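Local structure of alpha-1,6-mannanase (Bacteroides thetaiotaomicron, 4V1S) at residues Leu88-Glu93 and Val379-Tyr384; Tyr127-Thr132 and Tyr142-Trp147; Ser304-Leu309 and Ile343-Asn348; Lys349-Asp352 and Arg356-Glu359. The protein probably cleaves alpha-1,6 linkages inside mannan chains, as a glycoside hydrolase family 76 member of a gut bacterium that uses polysaccharides. One frame throughout, in Å; residues are numbered along the deposited sequence. Where two conformers were deposited one is given.

How the interactions relate
Interaction 1 joins two helices from distant parts of the chain, and the loop it closes contains the other three contacts. Its Tyr89 reaches interaction 2 through a probable hydrogen bond from OH to Trp147 O (2.7 Å), and its Tyr384 reaches interaction 4 through the OH of Tyr357, also 2.7 Å from the Tyr384 OH. Interactions 3 and 4 share helix 334-350; their centres are about 11 Å apart and Phe345 packs on Leu350. Interaction 2 lies on the far side of the chain's centre from interaction 3, with centres about 31 Å apart. Of the four, interaction 2 borders the bound glycerol, which is held by Asp143 and Trp147 and may mark a pocket.

Interaction 1: residues Leu88-Glu93 and Val379-Tyr384; sequences LYTYTE and VAAYMY
Tyr89 and Tyr382 meet in a T-shaped pair, the edge of the Tyr89 ring directed at the face of the Tyr382 ring. The centroids are 5.2 Å apart and the planes are inclined at 54°, well short of a right angle. The same face of Tyr382 also receives the methylene of Tyr89: CB sits 3.7 Å from the Tyr382 ring centroid in a CH-pi contact, displaced toward the rim, with CD1 its closest ring atom. Tyr382 reaches this place because its CG is anti to the backbone N (chi1 170°), which swings the ring across to the other helix. Thr90 fills the neighbouring position. Its OG1 rests 3.2 Å from Tyr382 CA and 3.3 Å from Tyr382 CB, a close packing approach; the angle to Tyr382 N is too poor for a hydrogen bond, and the hydroxyl is bonded to Phe86 O one turn back. Ala381 completes the interface, with its CB 4.2 Å from Thr90 OG1. The two ring hydroxyls are tied elsewhere: Tyr89 OH to Trp147 O, and Tyr382 OH to Asp321 OD2. An alanine in place of Tyr382 would probably open a gap against the Tyr89 edge and methylene and leave Asp321 without this hydroxyl partner. Helices 81-97 and 374-394 run nearly parallel here, their axes 8.4 Å apart at a crossing angle of 19°, with helices 46-61 and 313-330 also touching the interface. Side-by-side parallel helices from opposite ends of the chain are consistent with closure of the inner ring of an (alpha/alpha)6 barrel, the fold of family 76.

Interaction 2: residues Tyr127-Thr132 and Tyr142-Trp147; sequences YATLPT and YDENGW
The end of strand 124-127 of the family 76 domain and the loop after it are fastened to the start of helix 142-159 by two side chains, Asn145 on the backbone of Tyr127 and Glu144 on the hydroxyl of Thr129. The Asn145 amide uses both of its ends on one residue. OD1 accepts from Tyr127 N at 2.9 Å, the donor lying in the carbonyl plane on a lone pair, while ND2 gives a nearly straight bond (166°) to Tyr127 O, which lies close to the amide plane. Gripped at both ends, the amide is fixed against flipping, and its ND2 has a further acceptor in Phe141 O, just ahead of the helix. The Tyr127 ring is turned 37° from the amide plane, with OD1 at the ring edge. Glu144 approaches farther along the loop. Its chain is extended beyond CG (chi2 177°), which carries the carboxylate out to Thr129, whose OG1 donates to the syn lone pair of OE2 at 2.7 Å. The other oxygen, OE1, lies against Thr129 CB at 3.3 Å, and a water lies within hydrogen-bonding distance of both OE1 and Tyr127 O (2.8 Å from the latter), a second, indirect link between the same loop and helix. On the helix, Asp143 and Trp147 hydrogen-bond a glycerol close to Glu144, probably taken from the crystallisation liquor. Helix 81-97 borders the contact through Ile81, which touches both Tyr127 and Glu144, and helix 162-177 covers it through Lys167, Phe174 and Ser175; Trp117, in the strand paired with 124-127, meets the Tyr127 ring edge-to-face.

Interaction 3: residues Ser304-Leu309 and Ile343-Asn348; sequences SINGAL and INFIHN
Gly307 passes its backbone beside Phe345, the two CA atoms 5.5 Å apart, in a G1 beta bulge where Gly307 and Ala308 both face Asn303 and the glycine takes a positive phi of 97°. Phe345 is the main side chain of the contact. With CG anti to the backbone N (chi1 179°), its ring projects from the helix and lies along the bend of the loop. Ala308 packs over one face of this ring, its CB 3.9 Å from the ring centroid in a CH-pi contact and 3.6 Å from CZ. At the near end of the ring the carbonyl oxygen of Asn306 comes within 3.3 Å of Phe345 CD1, approaching obliquely. The Asn306 side chain adds its ND2 at 3.8 Å from CE1, with the amide and ring planes 45° apart. That amide is held by an Asx turn: Ala308 N donates to Asn306 OD1 at 2.9 Å, from well above the carbonyl plane. Replacing Phe345 by an alanine would probably open a gap beside Ala308 and remove the wall against which the bulge rests. No hydrogen bond crosses between the segments, although Ile305 O is bonded to His341 NE2, one turn earlier in the same helix. The contact thus sets the loop between helices 284-301 and 313-330 against helix 334-350, whose Ile343 and Ile346, on another side, pack on helix 374-394.

Interaction 4: residues Lys349-Asp352 and Arg356-Glu359; sequences KLRD and RYPE
Asp352 and Arg356 close a short turn with a pair of hydrogen bonds: Asp352 N donates to Arg356 O at 2.8 Å, and Arg356 N donates back to Asp352 OD1 at 2.9 Å. For the second bond the carboxylate is folded over its own backbone, CG lying between N and the carbonyl carbon (chi1 82°), and the donor comes from above the carboxylate plane. OD1 also accepts from Asn354 N, an Asx turn. The Arg356 chain, extended from CG to NE, takes its guanidinium past the carboxylate without direct contact, the planes 74° apart; a water bonded to Asp352 OD2 (2.7 Å) and Arg356 NH1 bridges them, while NE makes a salt bridge with Asp60. Tyr357 lies against the aliphatic part of Arg351, with CE2 3.6 Å from Arg351 CB, and its OH is hydrogen-bonded to the OH of Tyr384. Leu350 CB packs on Pro358 CD at 3.9 Å. The turn follows the end of helix 334-350, and the chain after it runs across the helix end, placing Tyr357 between Ile346 and His347 of that helix and Ser377 and Ala380 of helix 374-394.

Interaction 1: residues Leu88-Glu93 and Val379-Tyr384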
loop_
_atom_site.group_PDB
_atom_site.type_symbol
_atom_site.label_atom_id
_atom_site.label_comp_id
_atom_site.label_asym_id
_atom_site.label_seq_id
_atom_site.Cartn_x
_atom_site.Cartn_y
_atom_site.Cartn_z
ATOM N N LEU A 88 -3.449 -3.998 8.632
ATOM C CA LEU A 88 -4.817 -3.612 8.274
ATOM C C LEU A 88 -5.234 -4.261 6.941
ATOM O O LEU A 88 -6.327 -4.813 6.812
ATOM C CB LEU A 88 -4.884 -2.089 8.157
ATOM C CG LEU A 88 -6.196 -1.457 7.729
ATOM C CD1 LEU A 88 -7.270 -1.729 8.768
ATOM C CD2 LEU A 88 -6.027 0.046 7.498
ATOM N N TYR A 89 -4.376 -4.152 5.934
ATOM C CA TYR A 89 -4.644 -4.757 4.615
ATOM C C TYR A 89 -4.831 -6.290 4.721
ATOM O O TYR A 89 -5.671 -6.886 4.049
ATOM C CB TYR A 89 -3.484 -4.496 3.672
ATOM C CG TYR A 89 -3.249 -3.082 3.209
ATOM C CD1 TYR A 89 -4.140 -2.041 3.479
ATOM C CD2 TYR A 89 -2.094 -2.785 2.459
ATOM C CE1 TYR A 89 -3.846 -0.734 3.052
ATOM C CE2 TYR A 89 -1.831 -1.515 1.985
ATOM C CZ TYR A 89 -2.720 -0.472 2.258
ATOM O OH TYR A 89 -2.458 0.805 1.737
ATOM N N THR A 90 -4.029 -6.913 5.578
ATOM C CA THR A 90 -4.055 -8.365 5.733
ATOM C C THR A 90 -5.362 -8.825 6.345
ATOM O O THR A 90 -6.045 -9.716 5.819
ATOM C CB THR A 90 -2.886 -8.853 6.596
ATOM O OG1 THR A 90 -1.682 -8.438 5.975
ATOM C CG2 THR A 90 -2.912 -10.337 6.737
ATOM N N TYR A 91 -5.743 -8.187 7.447
ATOM C CA TYR A 91 -6.983 -8.595 8.129
ATOM C C TYR A 91 -8.206 -8.306 7.260
ATOM O O TYR A 91 -9.167 -9.091 7.210
ATOM C CB TYR A 91 -7.112 -7.918 9.493
ATOM C CG TYR A 91 -5.933 -8.086 10.427
ATOM C CD1 TYR A 91 -5.294 -9.300 10.584
ATOM C CD2 TYR A 91 -5.492 -7.019 11.206
ATOM C CE1 TYR A 91 -4.194 -9.410 11.429
ATOM C CE2 TYR A 91 -4.439 -7.142 12.092
ATOM C CZ TYR A 91 -3.814 -8.344 12.243
ATOM O OH TYR A 91 -2.720 -8.416 13.126
ATOM N N THR A 92 -8.178 -7.184 6.573
ATOM C CA THR A 92 -9.237 -6.865 5.633
ATOM C C THR A 92 -9.393 -7.927 4.548
ATOM O O THR A 92 -10.497 -8.412 4.306
ATOM C CB THR A 92 -8.994 -5.506 5.016
ATOM O OG1 THR A 92 -9.000 -4.511 6.053
ATOM C CG2 THR A 92 -10.064 -5.202 3.949
ATOM N N GLU A 93 -8.283 -8.324 3.921
ATOM C CA GLU A 93 -8.353 -9.393 2.931
ATOM C C GLU A 93 -8.816 -10.708 3.560
ATOM O O GLU A 93 -9.542 -11.484 2.928
ATOM C CB GLU A 93 -7.021 -9.567 2.227
ATOM C CG GLU A 93 -7.027 -10.462 1.001
ATOM C CD GLU A 93 -7.681 -9.862 -0.248
ATOM O OE1 GLU A 93 -8.446 -8.888 -0.145
ATOM O OE2 GLU A 93 -7.440 -10.389 -1.370
ATOM N N VAL A 379 4.208 -6.980 5.123
ATOM C CA VAL A 379 3.908 -6.982 3.694
ATOM C C VAL A 379 3.859 -8.415 3.163
ATOM O O VAL A 379 3.054 -8.721 2.318
ATOM C CB VAL A 379 4.839 -6.088 2.904
ATOM C CG1 VAL A 379 6.293 -6.534 2.999
ATOM C CG2 VAL A 379 4.395 -5.980 1.469
ATOM N N ALA A 380 4.726 -9.297 3.671
ATOM C CA ALA A 380 4.677 -10.705 3.269
ATOM C C ALA A 380 3.358 -11.361 3.682
ATOM O O ALA A 380 2.736 -12.034 2.895
ATOM C CB ALA A 380 5.859 -11.466 3.824
ATOM N N ALA A 381 2.920 -11.123 4.917
ATOM C CA ALA A 381 1.652 -11.642 5.368
ATOM C C ALA A 381 0.516 -11.188 4.467
ATOM O O ALA A 381 -0.366 -11.976 4.113
ATOM C CB ALA A 381 1.392 -11.232 6.811
ATOM N N TYR A 382 0.545 -9.902 4.081
ATOM C CA TYR A 382 -0.474 -9.348 3.205
ATOM C C TYR A 382 -0.500 -10.067 1.846
ATOM O O TYR A 382 -1.560 -10.512 1.385
ATOM C CB TYR A 382 -0.260 -7.849 3.059
ATOM C CG TYR A 382 -1.082 -7.172 1.993
ATOM C CD1 TYR A 382 -2.444 -7.368 1.918
ATOM C CD2 TYR A 382 -0.497 -6.290 1.086
ATOM C CE1 TYR A 382 -3.220 -6.736 0.925
ATOM C CE2 TYR A 382 -1.237 -5.673 0.093
ATOM C CZ TYR A 382 -2.605 -5.878 0.011
ATOM O OH TYR A 382 -3.308 -5.262 -0.989
ATOM N N MET A 383 0.676 -10.269 1.258
ATOM C CA MET A 383 0.762 -11.020 0.001
ATOM C C MET A 383 0.222 -12.436 0.130
ATOM O O MET A 383 -0.501 -12.926 -0.748
ATOM C CB MET A 383 2.178 -11.059 -0.491
ATOM C CG MET A 383 2.680 -9.719 -0.976
ATOM S SD MET A 383 1.860 -9.042 -2.433
ATOM C CE MET A 383 0.594 -8.025 -1.713
ATOM N N TYR A 384 0.522 -13.079 1.247
ATOM C CA TYR A 384 0.013 -14.446 1.420
ATOM C C TYR A 384 -1.497 -14.489 1.496
ATOM O O TYR A 384 -2.115 -15.409 0.969
ATOM C CB TYR A 384 0.642 -15.163 2.628
ATOM C CG TYR A 384 2.127 -15.370 2.552
ATOM C CD1 TYR A 384 2.762 -15.668 1.346
ATOM C CD2 TYR A 384 2.917 -15.259 3.698
ATOM C CE1 TYR A 384 4.143 -15.786 1.283
ATOM C CE2 TYR A 384 4.307 -15.465 3.667
ATOM C CZ TYR A 384 4.904 -15.726 2.442
ATOM O OH TYR A 384 6.257 -15.907 2.378
#

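Interaction 2: residues Tyr127-Thr132 and Tyr142-Trp147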
loop_
_atom_site.group_PDB
_atom_site.type_symbol
_atom_site.label_atom_id
_atom_site.label_comp_id
_atom_site.label_asym_id
_atom_site.label_seq_id
_atom_site.Cartn_x
_atom_site.Cartn_y
_atom_site.Cartn_z
ATOM N N TYR A 127 -4.367 11.024 10.539
ATOM C CA TYR A 127 -3.454 10.106 11.208
ATOM C C TYR A 127 -2.012 10.672 11.254
ATOM O O TYR A 127 -1.580 11.319 10.328
ATOM C CB TYR A 127 -3.409 8.755 10.488
ATOM C CG TYR A 127 -4.653 7.905 10.665
ATOM C CD1 TYR A 127 -4.882 7.192 11.846
ATOM C CD2 TYR A 127 -5.623 7.841 9.673
ATOM C CE1 TYR A 127 -6.067 6.467 12.038
ATOM C CE2 TYR A 127 -6.779 7.083 9.844
ATOM C CZ TYR A 127 -6.999 6.390 11.034
ATOM O OH TYR A 127 -8.157 5.653 11.182
ATOM N N ALA A 128 -1.342 10.376 12.362
ATOM C CA ALA A 128 0.087 10.667 12.614
ATOM C C ALA A 128 0.950 9.440 12.390
ATOM O O ALA A 128 0.463 8.289 12.415
ATOM C CB ALA A 128 0.269 11.225 14.011
ATOM N N THR A 129 2.253 9.696 12.239
ATOM C CA THR A 129 3.192 8.643 11.988
ATOM C C THR A 129 3.432 7.782 13.239
ATOM O O THR A 129 3.758 6.600 13.138
ATOM C CB THR A 129 4.515 9.198 11.449
ATOM O OG1 THR A 129 5.205 8.161 10.746
ATOM C CG2 THR A 129 5.357 9.841 12.528
ATOM N N LEU A 130 3.249 8.380 14.406
ATOM C CA LEU A 130 3.354 7.686 15.685
ATOM C C LEU A 130 2.105 7.952 16.525
ATOM O O LEU A 130 1.333 8.859 16.238
ATOM C CB LEU A 130 4.600 8.184 16.424
ATOM C CG LEU A 130 5.962 7.673 15.936
ATOM C CD1 LEU A 130 7.100 8.508 16.487
ATOM C CD2 LEU A 130 6.161 6.198 16.273
ATOM N N PRO A 131 1.899 7.160 17.590
ATOM C CA PRO A 131 0.760 7.420 18.434
ATOM C C PRO A 131 0.708 8.858 18.913
ATOM O O PRO A 131 1.740 9.458 19.223
ATOM C CB PRO A 131 0.958 6.446 19.589
ATOM C CG PRO A 131 1.601 5.260 18.912
ATOM C CD PRO A 131 2.582 5.915 17.954
ATOM N N THR A 132 -0.507 9.385 18.965
ATOM C CA THR A 132 -0.732 10.778 19.312
ATOM C C THR A 132 -2.087 10.894 19.999
ATOM O O THR A 132 -2.782 9.909 20.217
ATOM C CB THR A 132 -0.648 11.664 18.037
ATOM O OG1 THR A 132 -0.524 13.047 18.382
ATOM C CG2 THR A 132 -1.832 11.447 17.130
ATOM N N TYR A 142 1.049 13.121 4.280
ATOM C CA TYR A 142 -0.109 13.041 3.408
ATOM C C TYR A 142 -0.161 11.653 2.758
ATOM O O TYR A 142 -1.251 11.141 2.535
ATOM C CB TYR A 142 -0.124 14.188 2.384
ATOM C CG TYR A 142 -0.194 15.547 3.043
ATOM C CD1 TYR A 142 -1.366 15.993 3.622
ATOM C CD2 TYR A 142 0.925 16.370 3.138
ATOM C CE1 TYR A 142 -1.436 17.244 4.250
ATOM C CE2 TYR A 142 0.850 17.612 3.771
ATOM C CZ TYR A 142 -0.344 18.041 4.316
ATOM O OH TYR A 142 -0.453 19.274 4.940
ATOM N N ASP A 143 0.996 11.043 2.500
ATOM C CA ASP A 143 1.015 9.696 1.951
ATOM C C ASP A 143 0.496 8.645 2.939
ATOM O O ASP A 143 -0.345 7.830 2.574
ATOM C CB ASP A 143 2.370 9.303 1.342
ATOM C CG ASP A 143 3.507 9.295 2.345
ATOM O OD1 ASP A 143 3.396 9.951 3.401
ATOM O OD2 ASP A 143 4.549 8.648 2.069
ATOM N N GLU A 144 0.951 8.707 4.194
ATOM C CA GLU A 144 0.522 7.729 5.194
ATOM C C GLU A 144 -1.007 7.730 5.296
ATOM O O GLU A 144 -1.631 6.676 5.444
ATOM C CB GLU A 144 1.126 8.016 6.573
ATOM C CG GLU A 144 2.603 7.736 6.646
ATOM C CD GLU A 144 3.236 8.082 7.984
ATOM O OE1 GLU A 144 2.579 8.736 8.826
ATOM O OE2 GLU A 144 4.452 7.734 8.164
ATOM N N ASN A 145 -1.595 8.922 5.232
ATOM C CA ASN A 145 -3.047 9.031 5.288
ATOM C C ASN A 145 -3.747 8.371 4.105
ATOM O O ASN A 145 -4.816 7.781 4.277
ATOM C CB ASN A 145 -3.511 10.490 5.528
ATOM C CG ASN A 145 -3.466 10.824 7.011
ATOM O OD1 ASN A 145 -4.459 10.700 7.707
ATOM N ND2 ASN A 145 -2.278 11.138 7.514
ATOM N N GLY A 146 -3.147 8.466 2.920
ATOM C CA GLY A 146 -3.668 7.810 1.723
ATOM C C GLY A 146 -3.537 6.307 1.735
ATOM O O GLY A 146 -4.481 5.587 1.426
ATOM N N TRP A 147 -2.372 5.812 2.154
ATOM C CA TRP A 147 -2.220 4.387 2.345
ATOM C C TRP A 147 -3.267 3.831 3.270
ATOM O O TRP A 147 -3.820 2.749 3.050
ATOM C CB TRP A 147 -0.855 4.085 2.981
ATOM C CG TRP A 147 0.431 4.090 2.159
ATOM C CD1 TRP A 147 1.199 5.174 1.777
ATOM C CD2 TRP A 147 1.166 2.931 1.764
ATOM N NE1 TRP A 147 2.345 4.746 1.150
ATOM C CE2 TRP A 147 2.365 3.379 1.141
ATOM C CE3 TRP A 147 0.941 1.552 1.885
ATOM C CZ2 TRP A 147 3.341 2.488 0.652
ATOM C CZ3 TRP A 147 1.898 0.675 1.376
ATOM C CH2 TRP A 147 3.088 1.151 0.780
HETATM O O HOH W 1 0.815 10.712 9.004
#

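Interaction 3: residues Ser304-Leu309 and Ile343-Asn348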
loop_
_atom_site.group_PDB
_atom_site.type_symbol
_atom_site.label_atom_id
_atom_site.label_comp_id
_atom_site.label_asym_id
_atom_site.label_seq_id
_atom_site.Cartn_x
_atom_site.Cartn_y
_atom_site.Cartn_z
ATOM N N SER A 304 11.045 -12.795 -14.115
ATOM C CA SER A 304 9.936 -13.720 -14.283
ATOM C C SER A 304 10.355 -15.192 -14.208
ATOM O O SER A 304 9.512 -16.100 -14.112
ATOM C CB SER A 304 9.226 -13.450 -15.585
ATOM O OG SER A 304 9.899 -13.999 -16.665
ATOM N N ILE A 305 11.649 -15.422 -14.265
ATOM C CA ILE A 305 12.150 -16.771 -14.295
ATOM C C ILE A 305 12.088 -17.321 -12.871
ATOM O O ILE A 305 11.508 -18.390 -12.628
ATOM C CB ILE A 305 13.589 -16.855 -14.851
ATOM C CG1 ILE A 305 13.727 -16.133 -16.213
ATOM C CG2 ILE A 305 13.983 -18.315 -15.004
ATOM C CD1 ILE A 305 12.714 -16.533 -17.270
ATOM N N ASN A 306 12.659 -16.579 -11.920
ATOM C CA ASN A 306 12.606 -17.054 -10.535
ATOM C C ASN A 306 11.520 -16.451 -9.671
ATOM O O ASN A 306 11.215 -16.989 -8.571
ATOM C CB ASN A 306 13.966 -16.939 -9.820
ATOM C CG ASN A 306 14.403 -15.509 -9.561
ATOM O OD1 ASN A 306 13.761 -14.556 -9.967
ATOM N ND2 ASN A 306 15.511 -15.365 -8.878
ATOM N N GLY A 307 10.944 -15.355 -10.139
ATOM C CA GLY A 307 9.886 -14.677 -9.361
ATOM C C GLY A 307 10.331 -13.497 -8.502
ATOM O O GLY A 307 9.525 -12.900 -7.861
ATOM N N ALA A 308 11.616 -13.176 -8.498
ATOM C CA ALA A 308 12.175 -12.125 -7.655
ATOM C C ALA A 308 11.787 -10.734 -8.110
ATOM O O ALA A 308 11.711 -10.437 -9.322
ATOM C CB ALA A 308 13.705 -12.202 -7.627
ATOM N N LEU A 309 11.539 -9.882 -7.125
ATOM C CA LEU A 309 11.230 -8.471 -7.363
ATOM C C LEU A 309 12.329 -7.596 -6.759
ATOM O O LEU A 309 12.561 -7.604 -5.555
ATOM C CB LEU A 309 9.865 -8.111 -6.779
ATOM C CG LEU A 309 8.679 -8.576 -7.628
ATOM C CD1 LEU A 309 7.411 -8.720 -6.799
ATOM C CD2 LEU A 309 8.452 -7.616 -8.810
ATOM N N ILE A 343 4.978 -14.525 -5.247
ATOM C CA ILE A 343 4.640 -14.854 -3.842
ATOM C C ILE A 343 5.328 -16.165 -3.414
ATOM O O ILE A 343 5.825 -16.280 -2.276
ATOM C CB ILE A 343 3.111 -14.818 -3.617
ATOM C CG1 ILE A 343 2.616 -13.372 -3.836
ATOM C CG2 ILE A 343 2.779 -15.287 -2.216
ATOM C CD1 ILE A 343 1.122 -13.229 -3.917
ATOM N N ASN A 344 5.405 -17.141 -4.313
ATOM C CA ASN A 344 6.130 -18.384 -4.018
ATOM C C ASN A 344 7.580 -18.110 -3.715
ATOM O O ASN A 344 8.143 -18.697 -2.816
ATOM C CB ASN A 344 5.983 -19.382 -5.180
ATOM C CG ASN A 344 4.551 -19.931 -5.323
ATOM O OD1 ASN A 344 3.712 -19.796 -4.443
ATOM N ND2 ASN A 344 4.282 -20.547 -6.445
ATOM N N PHE A 345 8.182 -17.199 -4.484
ATOM C CA PHE A 345 9.559 -16.805 -4.253
ATOM C C PHE A 345 9.754 -16.190 -2.868
ATOM O O PHE A 345 10.714 -16.485 -2.180
ATOM C CB PHE A 345 10.026 -15.838 -5.350
ATOM C CG PHE A 345 11.447 -15.366 -5.178
ATOM C CD1 PHE A 345 12.485 -16.098 -5.640
ATOM C CD2 PHE A 345 11.706 -14.140 -4.549
ATOM C CE1 PHE A 345 13.795 -15.647 -5.507
ATOM C CE2 PHE A 345 13.002 -13.689 -4.379
ATOM C CZ PHE A 345 14.050 -14.451 -4.880
ATOM N N ILE A 346 8.857 -15.305 -2.463
ATOM C CA ILE A 346 8.931 -14.745 -1.126
ATOM C C ILE A 346 9.009 -15.855 -0.073
ATOM O O ILE A 346 9.878 -15.845 0.783
ATOM C CB ILE A 346 7.727 -13.811 -0.854
ATOM C CG1 ILE A 346 7.771 -12.596 -1.799
ATOM C CG2 ILE A 346 7.754 -13.330 0.599
ATOM C CD1 ILE A 346 6.461 -11.846 -1.809
ATOM N N HIS A 347 8.116 -16.815 -0.142
ATOM C CA HIS A 347 8.092 -17.911 0.857
ATOM C C HIS A 347 9.299 -18.842 0.757
ATOM O O HIS A 347 9.912 -19.223 1.757
ATOM C CB HIS A 347 6.814 -18.692 0.702
ATOM C CG HIS A 347 6.596 -19.699 1.779
ATOM N ND1 HIS A 347 6.855 -21.039 1.608
ATOM C CD2 HIS A 347 6.195 -19.550 3.061
ATOM C CE1 HIS A 347 6.580 -21.681 2.732
ATOM N NE2 HIS A 347 6.167 -20.801 3.623
ATOM N N ASN A 348 9.581 -19.258 -0.463
ATOM C CA ASN A 348 10.574 -20.295 -0.724
ATOM C C ASN A 348 12.015 -19.816 -0.667
ATOM O O ASN A 348 12.905 -20.592 -0.335
ATOM C CB ASN A 348 10.235 -20.986 -2.054
ATOM C CG ASN A 348 8.871 -21.690 -2.022
ATOM O OD1 ASN A 348 8.287 -21.972 -0.949
ATOM N ND2 ASN A 348 8.337 -21.961 -3.210
#

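Interaction 4: residues Lys349-Asp352 and Arg356-Glu359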
loop_
_atom_site.group_PDB
_atom_site.type_symbol
_atom_site.label_atom_id
_atom_site.label_comp_id
_atom_site.label_asym_id
_atom_site.label_seq_id
_atom_site.Cartn_x
_atom_site.Cartn_y
_atom_site.Cartn_z
ATOM N N LYS A 349 12.241 -18.548 -0.993
ATOM C CA LYS A 349 13.597 -17.999 -1.091
ATOM C C LYS A 349 13.925 -16.843 -0.140
ATOM O O LYS A 349 15.094 -16.662 0.244
ATOM C CB LYS A 349 13.888 -17.583 -2.524
ATOM C CG LYS A 349 13.914 -18.736 -3.495
ATOM C CD LYS A 349 15.082 -19.658 -3.167
ATOM C CE LYS A 349 15.181 -20.878 -4.076
ATOM N NZ LYS A 349 16.425 -21.635 -3.743
ATOM N N LEU A 350 12.919 -16.071 0.272
ATOM C CA LEU A 350 13.200 -14.936 1.179
ATOM C C LEU A 350 13.026 -15.227 2.665
ATOM O O LEU A 350 13.786 -14.701 3.476
ATOM C CB LEU A 350 12.372 -13.714 0.793
ATOM C CG LEU A 350 12.575 -13.208 -0.644
ATOM C CD1 LEU A 350 11.690 -11.988 -0.875
ATOM C CD2 LEU A 350 14.042 -12.859 -0.919
ATOM N N ARG A 351 12.024 -16.041 3.006
ATOM C CA ARG A 351 11.783 -16.429 4.389
ATOM C C ARG A 351 13.045 -17.045 4.968
ATOM O O ARG A 351 13.646 -17.965 4.375
ATOM C CB ARG A 351 10.634 -17.433 4.473
ATOM C CG ARG A 351 10.220 -17.804 5.891
ATOM C CD ARG A 351 9.048 -18.779 5.875
ATOM N NE ARG A 351 9.416 -20.142 6.242
ATOM C CZ ARG A 351 9.624 -21.144 5.389
ATOM N NH1 ARG A 351 9.530 -20.972 4.072
ATOM N NH2 ARG A 351 9.922 -22.331 5.875
ATOM N N ASP A 352 13.446 -16.574 6.130
ATOM C CA ASP A 352 14.658 -17.127 6.757
ATOM C C ASP A 352 14.302 -18.296 7.691
ATOM O O ASP A 352 13.149 -18.690 7.795
ATOM C CB ASP A 352 15.540 -16.036 7.397
ATOM C CG ASP A 352 15.087 -15.589 8.799
ATOM O OD1 ASP A 352 14.104 -16.109 9.364
ATOM O OD2 ASP A 352 15.770 -14.677 9.328
ATOM N N ARG A 356 11.387 -15.097 9.452
ATOM C CA ARG A 356 11.481 -13.652 9.213
ATOM C C ARG A 356 11.798 -13.317 7.765
ATOM O O ARG A 356 12.263 -14.169 6.994
ATOM C CB ARG A 356 12.499 -13.016 10.146
ATOM C CG ARG A 356 12.162 -13.324 11.599
ATOM C CD ARG A 356 13.033 -12.523 12.504
ATOM N NE ARG A 356 12.728 -12.796 13.899
ATOM C CZ ARG A 356 13.544 -13.384 14.739
ATOM N NH1 ARG A 356 14.738 -13.823 14.346
ATOM N NH2 ARG A 356 13.167 -13.575 15.991
ATOM N N TYR A 357 11.517 -12.064 7.405
ATOM C CA TYR A 357 11.653 -11.589 6.028
ATOM C C TYR A 357 12.595 -10.401 5.926
ATOM O O TYR A 357 12.626 -9.531 6.815
ATOM C CB TYR A 357 10.270 -11.232 5.444
ATOM C CG TYR A 357 9.469 -12.489 5.259
ATOM C CD1 TYR A 357 8.720 -13.039 6.310
ATOM C CD2 TYR A 357 9.534 -13.193 4.061
ATOM C CE1 TYR A 357 8.046 -14.246 6.144
ATOM C CE2 TYR A 357 8.841 -14.387 3.884
ATOM C CZ TYR A 357 8.127 -14.924 4.934
ATOM O OH TYR A 357 7.474 -16.131 4.741
ATOM N N PRO A 358 13.367 -10.354 4.832
ATOM C CA PRO A 358 14.280 -9.263 4.594
ATOM C C PRO A 358 13.583 -8.013 4.052
ATOM O O PRO A 358 12.440 -8.055 3.575
ATOM C CB PRO A 358 15.213 -9.843 3.545
ATOM C CG PRO A 358 14.289 -10.681 2.700
ATOM C CD PRO A 358 13.383 -11.325 3.722
ATOM N N GLU A 359 14.307 -6.911 4.075
ATOM C CA GLU A 359 13.797 -5.660 3.540
ATOM C C GLU A 359 13.552 -5.710 2.023
ATOM O O GLU A 359 12.508 -5.232 1.541
ATOM C CB GLU A 359 14.775 -4.541 3.840
ATOM C CG GLU A 359 14.385 -3.196 3.278
ATOM C CD GLU A 359 15.125 -2.031 3.905
ATOM O OE1 GLU A 359 16.172 -2.224 4.573
ATOM O OE2 GLU A 359 14.688 -0.884 3.702
HETATM O O HOH W 2 16.005 -14.305 11.952
#